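Local coordinates for protein cytochrome cL (Hyphomicrobium denitrificans, PDB 2D0W) that carries a covalently bound heme for electron transfer and probably accepts electrons from methanol dehydrogenase during periplasmic methanol oxidation, at residues A[89-94]-A[117-122]; A[40-45]-A[133-138]. All coordinates share one frame; numbering follows the deposited sequence.

Interaction 1. Residues A[89-94]-A[117-122]. With HEM (protoporphyrin IX containing Fe), chain H.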
ATOM      1  N   LYS A  89      -1.620  -8.539   1.452  1.00 17.10           N
ATOM      2  CA  LYS A  89      -1.099  -9.510   0.482  1.00 18.73           C
ATOM      3  C   LYS A  89      -1.722  -9.322  -0.897  1.00 17.53           C
ATOM      4  O   LYS A  89      -0.999  -9.356  -1.910  1.00 16.84           O
ATOM      5  CB  LYS A  89      -1.279 -10.941   0.973  1.00 21.23           C
ATOM      6  CG  LYS A  89      -0.341 -11.914   0.312  1.00 25.08           C
ATOM      7  CD  LYS A  89      -1.040 -12.736  -0.719  1.00 28.24           C
ATOM      8  CE  LYS A  89      -1.152 -14.176  -0.290  1.00 31.46           C
ATOM      9  NZ  LYS A  89       0.133 -14.845  -0.467  1.00 29.11           N
ATOM     10  N   GLY A  90      -3.043  -9.146  -0.933  1.00 15.64           N
ATOM     11  CA  GLY A  90      -3.772  -8.932  -2.194  1.00 14.74           C
ATOM     12  C   GLY A  90      -3.413  -7.642  -2.887  1.00 14.20           C
ATOM     13  O   GLY A  90      -3.203  -7.625  -4.098  1.00 14.46           O
ATOM     14  N   LEU A  91      -3.358  -6.558  -2.121  1.00 11.97           N
ATOM     15  CA  LEU A  91      -2.965  -5.250  -2.621  1.00 13.09           C
ATOM     16  C   LEU A  91      -1.550  -5.300  -3.216  1.00 12.84           C
ATOM     17  O   LEU A  91      -1.295  -4.841  -4.357  1.00 12.80           O
ATOM     18  CB  LEU A  91      -3.087  -4.188  -1.488  1.00 12.86           C
ATOM     19  CG  LEU A  91      -2.828  -2.743  -1.896  1.00 14.42           C
ATOM     20  CD1 LEU A  91      -3.626  -2.477  -3.114  1.00 13.56           C
ATOM     21  CD2 LEU A  91      -3.190  -1.714  -0.814  1.00 12.84           C
ATOM     22  N   PHE A  92      -0.635  -5.932  -2.499  1.00 13.50           N
ATOM     23  CA  PHE A  92       0.705  -6.101  -3.017  1.00 13.19           C
ATOM     24  C   PHE A  92       0.649  -6.821  -4.389  1.00 13.14           C
ATOM     25  O   PHE A  92       1.309  -6.392  -5.363  1.00 14.06           O
ATOM     26  CB  PHE A  92       1.543  -6.886  -1.989  1.00 14.13           C
ATOM     27  CG  PHE A  92       2.917  -7.324  -2.489  1.00 18.03           C
ATOM     28  CD1 PHE A  92       4.023  -6.498  -2.332  1.00 17.72           C
ATOM     29  CD2 PHE A  92       3.093  -8.557  -3.121  1.00 18.13           C
ATOM     30  CE1 PHE A  92       5.287  -6.903  -2.779  1.00 19.32           C
ATOM     31  CE2 PHE A  92       4.338  -8.964  -3.581  1.00 19.42           C
ATOM     32  CZ  PHE A  92       5.447  -8.137  -3.401  1.00 19.89           C
ATOM     33  N   GLU A  93      -0.131  -7.910  -4.454  1.00 13.20           N
ATOM     34  CA  GLU A  93      -0.179  -8.746  -5.659  1.00 13.56           C
ATOM     35  C   GLU A  93      -0.772  -7.894  -6.810  1.00 14.04           C
ATOM     36  O   GLU A  93      -0.257  -7.913  -7.928  1.00 13.88           O
ATOM     37  CB  GLU A  93      -1.033 -10.017  -5.391  1.00 15.90           C
ATOM     38  CG  GLU A  93      -0.470 -11.040  -4.439  1.00 17.90           C
ATOM     39  CD  GLU A  93      -1.448 -12.211  -4.135  1.00 24.32           C
ATOM     40  OE1 GLU A  93      -2.663 -11.941  -3.936  1.00 24.61           O
ATOM     41  OE2 GLU A  93      -1.007 -13.405  -4.093  1.00 25.29           O
ATOM     42  N   THR A  94      -1.808  -7.097  -6.530  1.00 13.75           N
ATOM     43  CA  THR A  94      -2.417  -6.242  -7.572  1.00 14.71           C
ATOM     44  C   THR A  94      -1.404  -5.232  -8.089  1.00 15.49           C
ATOM     45  O   THR A  94      -1.200  -5.101  -9.306  1.00 13.21           O
ATOM     46  CB  THR A  94      -3.674  -5.575  -7.042  1.00 15.23           C
ATOM     47  OG1 THR A  94      -4.586  -6.611  -6.687  1.00 16.37           O
ATOM     48  CG2 THR A  94      -4.319  -4.631  -8.084  1.00 14.92           C
ATOM     49  N   LYS A 117       5.782   0.864   1.744  1.00 11.40           N
ATOM     50  CA  LYS A 117       5.466   2.220   2.183  1.00 12.64           C
ATOM     51  C   LYS A 117       4.347   2.790   1.315  1.00 10.24           C
ATOM     52  O   LYS A 117       3.475   3.530   1.738  1.00  8.50           O
ATOM     53  CB  LYS A 117       6.704   3.116   2.058  1.00 13.48           C
ATOM     54  CG  LYS A 117       7.836   2.819   3.060  1.00 17.06           C
ATOM     55  CD  LYS A 117       9.055   3.696   2.692  1.00 19.88           C
ATOM     56  CE  LYS A 117      10.122   3.686   3.736  1.00 23.18           C
ATOM     57  NZ  LYS A 117      10.561   2.304   3.897  1.00 28.22           N
ATOM     58  N   LEU A 118       4.403   2.450   0.050  1.00  9.80           N
ATOM     59  CA  LEU A 118       3.292   2.795  -0.859  1.00 11.56           C
ATOM     60  C   LEU A 118       1.973   2.226  -0.326  1.00 10.57           C
ATOM     61  O   LEU A 118       0.949   2.910  -0.298  1.00  9.69           O
ATOM     62  CB  LEU A 118       3.567   2.215  -2.248  1.00 11.05           C
ATOM     63  CG  LEU A 118       2.430   2.288  -3.279  1.00 11.76           C
ATOM     64  CD1 LEU A 118       1.881   3.710  -3.434  1.00 10.90           C
ATOM     65  CD2 LEU A 118       2.923   1.667  -4.628  1.00 10.44           C
ATOM     66  N   ILE A 119       1.987   0.959   0.053  1.00 10.56           N
ATOM     67  CA  ILE A 119       0.748   0.298   0.545  1.00 11.69           C
ATOM     68  C   ILE A 119       0.288   1.010   1.864  1.00 10.93           C
ATOM     69  O   ILE A 119      -0.894   1.278   2.061  1.00 12.25           O
ATOM     70  CB  ILE A 119       1.015  -1.189   0.733  1.00 14.06           C
ATOM     71  CG1 ILE A 119       1.087  -1.896  -0.625  1.00 13.25           C
ATOM     72  CG2 ILE A 119      -0.047  -1.877   1.655  1.00 14.32           C
ATOM     73  CD1 ILE A 119       1.649  -3.365  -0.600  1.00 14.34           C
ATOM     74  N   ALA A 120       1.218   1.362   2.742  1.00 10.62           N
ATOM     75  CA  ALA A 120       0.862   2.086   3.985  1.00 10.11           C
ATOM     76  C   ALA A 120       0.167   3.379   3.653  1.00  9.67           C
ATOM     77  O   ALA A 120      -0.782   3.778   4.337  1.00  9.70           O
ATOM     78  CB  ALA A 120       2.099   2.383   4.849  1.00 11.11           C
ATOM     79  N   TRP A 121       0.629   4.051   2.598  1.00 10.30           N
ATOM     80  CA  TRP A 121      -0.024   5.328   2.157  1.00 11.07           C
ATOM     81  C   TRP A 121      -1.425   5.053   1.665  1.00 12.89           C
ATOM     82  O   TRP A 121      -2.333   5.795   2.001  1.00 13.39           O
ATOM     83  CB  TRP A 121       0.739   6.054   1.028  1.00 11.24           C
ATOM     84  CG  TRP A 121       0.077   7.339   0.571  1.00 15.02           C
ATOM     85  CD1 TRP A 121      -0.425   7.632  -0.684  1.00 16.75           C
ATOM     86  CD2 TRP A 121      -0.164   8.489   1.368  1.00 16.15           C
ATOM     87  NE1 TRP A 121      -0.944   8.908  -0.706  1.00 16.59           N
ATOM     88  CE2 TRP A 121      -0.798   9.453   0.546  1.00 17.86           C
ATOM     89  CE3 TRP A 121       0.101   8.811   2.705  1.00 18.72           C
ATOM     90  CZ2 TRP A 121      -1.187  10.721   1.031  1.00 18.63           C
ATOM     91  CZ3 TRP A 121      -0.303  10.082   3.190  1.00 19.49           C
ATOM     92  CH2 TRP A 121      -0.934  11.006   2.341  1.00 16.86           C
ATOM     93  N   ILE A 122      -1.577   4.040   0.785  1.00 12.78           N
ATOM     94  CA  ILE A 122      -2.897   3.657   0.301  1.00 13.20           C
ATOM     95  C   ILE A 122      -3.876   3.358   1.443  1.00 12.64           C
ATOM     96  O   ILE A 122      -5.026   3.785   1.404  1.00 14.08           O
ATOM     97  CB  ILE A 122      -2.835   2.468  -0.736  1.00 11.81           C
ATOM     98  CG1 ILE A 122      -2.061   2.908  -1.995  1.00 11.58           C
ATOM     99  CG2 ILE A 122      -4.265   1.933  -1.036  1.00  9.79           C
ATOM    100  CD1 ILE A 122      -1.652   1.702  -2.899  1.00 13.56           C
TER
HETATM  101  CHA HEM H 200      -6.861  -0.960 -10.633  1.00 11.45           C
HETATM  102  CHB HEM H 200      -3.339   0.522  -7.602  1.00 11.35           C
HETATM  103  CHC HEM H 200      -1.013   2.896 -11.168  1.00 11.09           C
HETATM  104  CHD HEM H 200      -5.098   2.421 -13.747  1.00 12.06           C
HETATM  105  C1A HEM H 200      -6.081  -0.855  -9.479  1.00 13.45           C
HETATM  106  C2A HEM H 200      -6.237  -1.557  -8.211  1.00 10.27           C
HETATM  107  C3A HEM H 200      -5.284  -1.119  -7.387  1.00 12.24           C
HETATM  108  C4A HEM H 200      -4.451  -0.147  -8.081  1.00 13.60           C
HETATM  109  CMA HEM H 200      -5.046  -1.542  -5.901  1.00 11.38           C
HETATM  110  CAA HEM H 200      -7.361  -2.561  -7.871  1.00 10.58           C
HETATM  111  CBA HEM H 200      -8.544  -1.720  -7.361  1.00 10.55           C
HETATM  112  CGA HEM H 200      -9.681  -2.578  -6.820  1.00 15.58           C
HETATM  113  O1A HEM H 200      -9.471  -3.785  -6.550  1.00 14.75           O
HETATM  114  O2A HEM H 200     -10.802  -2.035  -6.672  1.00 17.30           O
HETATM  115  C1B HEM H 200      -2.372   1.249  -8.306  1.00 14.31           C
HETATM  116  C2B HEM H 200      -1.110   1.838  -7.843  1.00 13.21           C
HETATM  117  C3B HEM H 200      -0.494   2.369  -8.783  1.00 11.92           C
HETATM  118  C4B HEM H 200      -1.279   2.304  -9.976  1.00 12.69           C
HETATM  119  CMB HEM H 200      -0.731   1.797  -6.363  1.00 12.82           C
HETATM  120  CAB HEM H 200       0.990   2.773  -8.774  1.00 11.21           C
HETATM  121  CBB HEM H 200       1.910   1.936  -8.405  1.00  9.54           C
HETATM  122  C1C HEM H 200      -1.933   3.003 -12.188  1.00 14.09           C
HETATM  123  C2C HEM H 200      -1.703   3.563 -13.535  1.00 12.99           C
HETATM  124  C3C HEM H 200      -2.838   3.480 -14.204  1.00 15.39           C
HETATM  125  C4C HEM H 200      -3.811   2.743 -13.382  1.00 13.11           C
HETATM  126  CMC HEM H 200      -0.559   4.536 -13.780  1.00 13.84           C
HETATM  127  CAC HEM H 200      -3.293   4.194 -15.518  1.00 14.46           C
HETATM  128  CBC HEM H 200      -2.444   4.189 -16.509  1.00 12.62           C
HETATM  129  C1D HEM H 200      -5.913   1.426 -13.247  1.00 11.53           C
HETATM  130  C2D HEM H 200      -7.088   0.869 -13.893  1.00 14.72           C
HETATM  131  C3D HEM H 200      -7.630  -0.187 -12.936  1.00 11.95           C
HETATM  132  C4D HEM H 200      -6.757  -0.164 -11.779  1.00 11.93           C
HETATM  133  CMD HEM H 200      -7.658   1.272 -15.287  1.00 13.15           C
HETATM  134  CAD HEM H 200      -8.870  -1.137 -13.109  1.00 13.10           C
HETATM  135  CBD HEM H 200      -8.214  -2.471 -13.477  1.00 15.88           C
HETATM  136  CGD HEM H 200      -9.128  -3.661 -13.328  1.00 17.09           C
HETATM  137  O1D HEM H 200      -8.683  -4.808 -13.518  1.00 16.27           O
HETATM  138  O2D HEM H 200     -10.301  -3.450 -12.990  1.00 17.21           O
HETATM  139  NA  HEM H 200      -5.000  -0.006  -9.337  1.00 13.94           N
HETATM  140  NB  HEM H 200      -2.424   1.652  -9.623  1.00 11.54           N
HETATM  141  NC  HEM H 200      -3.211   2.465 -12.151  1.00 15.50           N
HETATM  142  ND  HEM H 200      -5.781   0.806 -12.008  1.00 12.13           N
HETATM  143 FE   HEM H 200      -4.040   1.158 -10.792  1.00 14.17          FE
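Thr94 OG1 is held by hydrogen bonds with both Thr8 OG1 and Asn85 OD1, fixing the side-chain rotation that sets Thr94 CG2 against the heme, 3.6 Å from HEM C2A. With CG2 anti to the backbone N (OG1 chi1 -61°), the methyl meets the porphyrin rim. One turn earlier, Leu91 forks: CD1 is modelled 3.3 Å from HEM CMA, closer than methyls usually come, and CD2 reaches across to the second helix. There Leu91 CD2 meets Ile122 CG2 tip to tip at 3.8 Å; the Leu91 and Ile119 side chains pass in opposite directions, Leu91 CD2 coming 4.0 Å from Ile119 CG2. Ile122 is forked likewise, its CD1 lying 3.6 Å from HEM CMB, and Leu118 CD2 approaches HEM CBB, the outer carbon of a heme side arm. Ile119 CD1 lies 3.8 Å from Phe92 CB, at the ring's edge, near its plane. The two helix segments, 10.7 Å apart and directed 116° apart, thus wall the heme pocket along one porphyrin edge, a crossing that belongs to the helical cytochrome c domain. Phe92 continues outward to the rings of Phe5 and Phe33, while helix 48-58 packs on helix 112-124 through Tyr55 against Leu118 and Leu48 against Ala120.

Interaction 2. Residues A[40-45]-A[133-138]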
ATOM      1  N   PRO A  40       4.151  -4.304   7.834  1.00 15.45           N
ATOM      2  CA  PRO A  40       4.353  -3.655   9.158  1.00 15.63           C
ATOM      3  C   PRO A  40       4.534  -2.147   9.149  1.00 15.27           C
ATOM      4  O   PRO A  40       4.617  -1.511  10.229  1.00 13.81           O
ATOM      5  CB  PRO A  40       5.601  -4.330   9.691  1.00 16.06           C
ATOM      6  CG  PRO A  40       6.327  -4.799   8.451  1.00 14.72           C
ATOM      7  CD  PRO A  40       5.347  -5.049   7.390  1.00 15.05           C
ATOM      8  N   TYR A  41       4.549  -1.548   7.956  1.00 14.78           N
ATOM      9  CA  TYR A  41       4.563  -0.087   7.887  1.00 14.26           C
ATOM     10  C   TYR A  41       3.188   0.543   7.966  1.00 13.54           C
ATOM     11  O   TYR A  41       3.057   1.776   8.007  1.00 17.44           O
ATOM     12  CB  TYR A  41       5.236   0.390   6.599  1.00 14.15           C
ATOM     13  CG  TYR A  41       6.722   0.141   6.490  1.00 14.56           C
ATOM     14  CD1 TYR A  41       7.547   0.094   7.635  1.00 14.36           C
ATOM     15  CD2 TYR A  41       7.305  -0.017   5.261  1.00 14.26           C
ATOM     16  CE1 TYR A  41       8.922  -0.095   7.523  1.00 15.25           C
ATOM     17  CE2 TYR A  41       8.693  -0.214   5.132  1.00 16.78           C
ATOM     18  CZ  TYR A  41       9.499  -0.238   6.274  1.00 14.51           C
ATOM     19  OH  TYR A  41      10.865  -0.437   6.147  1.00 14.89           O
ATOM     20  N   VAL A  42       2.150  -0.270   7.916  1.00 16.41           N
ATOM     21  CA  VAL A  42       0.773   0.254   7.912  1.00 15.13           C
ATOM     22  C   VAL A  42       0.543   1.072   9.178  1.00 16.95           C
ATOM     23  O   VAL A  42       0.874   0.630  10.294  1.00 15.39           O
ATOM     24  CB  VAL A  42      -0.263  -0.899   7.678  1.00 15.02           C
ATOM     25  CG1 VAL A  42      -1.707  -0.514   7.993  1.00 12.18           C
ATOM     26  CG2 VAL A  42      -0.238  -1.355   6.197  1.00 11.94           C
ATOM     27  N   GLU A  43       0.041   2.285   8.984  1.00 17.63           N
ATOM     28  CA  GLU A  43      -0.236   3.221  10.076  1.00 20.60           C
ATOM     29  C   GLU A  43       0.987   3.634  10.933  1.00 20.83           C
ATOM     30  O   GLU A  43       0.825   4.105  12.072  1.00 22.52           O
ATOM     31  CB  GLU A  43      -1.446   2.741  10.922  1.00 23.68           C
ATOM     32  CG  GLU A  43      -2.819   2.991  10.287  1.00 24.26           C
ATOM     33  CD  GLU A  43      -2.985   4.422   9.760  1.00 27.48           C
ATOM     34  OE1 GLU A  43      -3.215   5.352  10.567  1.00 27.90           O
ATOM     35  OE2 GLU A  43      -2.888   4.626   8.522  1.00 29.12           O
ATOM     36  N   VAL A  44       2.195   3.422  10.407  1.00 20.26           N
ATOM     37  CA  VAL A  44       3.402   4.012  11.008  1.00 20.96           C
ATOM     38  C   VAL A  44       3.556   5.380  10.356  1.00 21.19           C
ATOM     39  O   VAL A  44       3.942   5.473   9.169  1.00 21.14           O
ATOM     40  CB  VAL A  44       4.693   3.153  10.771  1.00 22.05           C
ATOM     41  CG1 VAL A  44       5.922   3.804  11.426  1.00 22.20           C
ATOM     42  CG2 VAL A  44       4.525   1.715  11.226  1.00 22.95           C
ATOM     43  N   ALA A  45       3.248   6.445  11.104  1.00 20.03           N
ATOM     44  CA  ALA A  45       3.263   7.795  10.529  1.00 20.36           C
ATOM     45  C   ALA A  45       4.573   8.091   9.808  1.00 19.71           C
ATOM     46  O   ALA A  45       4.564   8.761   8.786  1.00 18.80           O
ATOM     47  CB  ALA A  45       2.969   8.867  11.576  1.00 21.02           C
ATOM     48  N   ALA A 133     -12.347  -3.486   8.347  1.00 31.01           N
ATOM     49  CA  ALA A 133     -11.130  -3.454   7.533  1.00 27.98           C
ATOM     50  C   ALA A 133     -10.250  -4.666   7.777  1.00 27.05           C
ATOM     51  O   ALA A 133      -9.763  -4.855   8.871  1.00 25.46           O
ATOM     52  CB  ALA A 133     -10.355  -2.137   7.778  1.00 29.53           C
ATOM     53  N   ASP A 134     -10.064  -5.502   6.757  1.00 26.45           N
ATOM     54  CA  ASP A 134      -9.183  -6.685   6.868  1.00 25.72           C
ATOM     55  C   ASP A 134      -7.692  -6.349   7.064  1.00 23.73           C
ATOM     56  O   ASP A 134      -6.912  -7.229   7.456  1.00 24.50           O
ATOM     57  CB  ASP A 134      -9.338  -7.619   5.646  1.00 29.51           C
ATOM     58  CG  ASP A 134     -10.738  -8.160   5.499  1.00 31.49           C
ATOM     59  OD1 ASP A 134     -11.627  -7.840   6.328  1.00 35.31           O
ATOM     60  OD2 ASP A 134     -10.972  -8.915   4.542  1.00 32.62           O
ATOM     61  N   TRP A 135      -7.294  -5.091   6.810  1.00 19.59           N
ATOM     62  CA  TRP A 135      -5.868  -4.674   6.848  1.00 19.22           C
ATOM     63  C   TRP A 135      -5.429  -3.946   8.111  1.00 18.84           C
ATOM     64  O   TRP A 135      -4.248  -3.528   8.225  1.00 19.85           O
ATOM     65  CB  TRP A 135      -5.535  -3.746   5.659  1.00 18.26           C
ATOM     66  CG  TRP A 135      -6.202  -2.371   5.760  1.00 16.80           C
ATOM     67  CD1 TRP A 135      -5.712  -1.256   6.391  1.00 16.71           C
ATOM     68  CD2 TRP A 135      -7.442  -1.991   5.194  1.00 17.52           C
ATOM     69  NE1 TRP A 135      -6.592  -0.217   6.292  1.00 15.61           N
ATOM     70  CE2 TRP A 135      -7.659  -0.633   5.538  1.00 18.58           C
ATOM     71  CE3 TRP A 135      -8.403  -2.659   4.442  1.00 17.65           C
ATOM     72  CZ2 TRP A 135      -8.806   0.061   5.151  1.00 19.45           C
ATOM     73  CZ3 TRP A 135      -9.544  -1.972   4.059  1.00 18.50           C
ATOM     74  CH2 TRP A 135      -9.743  -0.627   4.427  1.00 17.44           C
ATOM     75  N   LEU A 136      -6.374  -3.713   9.024  1.00 17.55           N
ATOM     76  CA  LEU A 136      -6.039  -3.108  10.332  1.00 17.74           C
ATOM     77  C   LEU A 136      -6.248  -4.093  11.454  1.00 16.66           C
ATOM     78  O   LEU A 136      -7.215  -4.824  11.448  1.00 17.11           O
ATOM     79  CB  LEU A 136      -6.888  -1.846  10.602  1.00 16.20           C
ATOM     80  CG  LEU A 136      -6.776  -0.652   9.648  1.00 14.65           C
ATOM     81  CD1 LEU A 136      -7.855   0.358   9.953  1.00 15.11           C
ATOM     82  CD2 LEU A 136      -5.432  -0.047   9.860  1.00 13.05           C
ATOM     83  N   SER A 137      -5.354  -4.086  12.433  1.00 17.63           N
ATOM     84  CA  SER A 137      -5.574  -4.823  13.674  1.00 17.42           C
ATOM     85  C   SER A 137      -6.663  -4.214  14.517  1.00 17.26           C
ATOM     86  O   SER A 137      -7.145  -3.099  14.264  1.00 17.64           O
ATOM     87  CB  SER A 137      -4.297  -4.840  14.519  1.00 17.18           C
ATOM     88  OG  SER A 137      -4.073  -3.568  15.137  1.00 16.69           O
ATOM     89  N   ASP A 138      -7.022  -4.942  15.563  1.00 16.35           N
ATOM     90  CA  ASP A 138      -7.923  -4.442  16.601  1.00 18.89           C
ATOM     91  C   ASP A 138      -7.549  -3.053  17.149  1.00 19.40           C
ATOM     92  O   ASP A 138      -8.414  -2.206  17.305  1.00 21.10           O
ATOM     93  CB  ASP A 138      -8.058  -5.477  17.738  1.00 17.41           C
ATOM     94  CG  ASP A 138      -6.716  -6.001  18.223  1.00 18.04           C
ATOM     95  OD1 ASP A 138      -5.657  -5.506  17.786  1.00 21.33           O
ATOM     96  OD2 ASP A 138      -6.687  -6.915  19.078  1.00 14.67           O
TER
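Two beta turns from loops distant in sequence meet here: a type II turn, Tyr41 to Val44, and a type I turn, Ala133 to Leu136. Val42 points at the second turn, its CG1 lying 3.9 Å from Trp135 O and 4.2 Å from Leu136 CD2. That methyl stands anti to the backbone N (chi1 166°), which carries it out from the turn and also to the edge of the Trp135 ring, near its plane, 4.4 Å from Trp135 CD1. Leu136 crosses Val42 at about a right angle, and its CD2 also touches the aliphatic part of Glu43, 4.0 Å from Glu43 CG. Beyond CG the Glu43 chain bends, and OE2 is hydrogen-bonded to His124 ND1, so the apolar stem serves the contact while the carboxylate ties the turn to the end of helix 112-124. Glu43 occupies the third position of its turn with a left-handed backbone (phi 60°), and Val44 N closes the turn on Tyr41 O at 3.0 Å. One face of the Trp135 ring carries Ala133 CB, 3.5 Å above the plane and offset toward the rim. After the type I turn, Ser137 is the N-cap of helix 138-143: OG weakly caps Glu139 N, and Ser137 N binds Gln140 OE1. The arrangement is one of two beta turns packing apolar side chains over the ends of helices 88-97 and 112-124, where Asp88 and Arg123 each touch both Val42 and Trp135.

The centres of interactions 1 and 2 lie about 11 Å apart; helix 112-124 holds one side of interaction 1 and packs on the turns of interaction 2. Along the chain, 40-45 comes first, then 89-94 and 117-122, and finally 133-138, so the loop contact brackets the helix contact. Helix 112-124 turns Ile119 and Ile122 toward helix 88-97 and presents Ala120 to the other side, where its CB packs 3.4 Å from Tyr41 O. Lys117 also touches the Tyr41 ring. Interaction 1 sits near the centre of the chain and lines the heme; interaction 2 is more peripheral, with Trp135 about 11 Å from the heme. Loops preceding helix 48-58 and following helix 112-124 thus pack against helix 112-124.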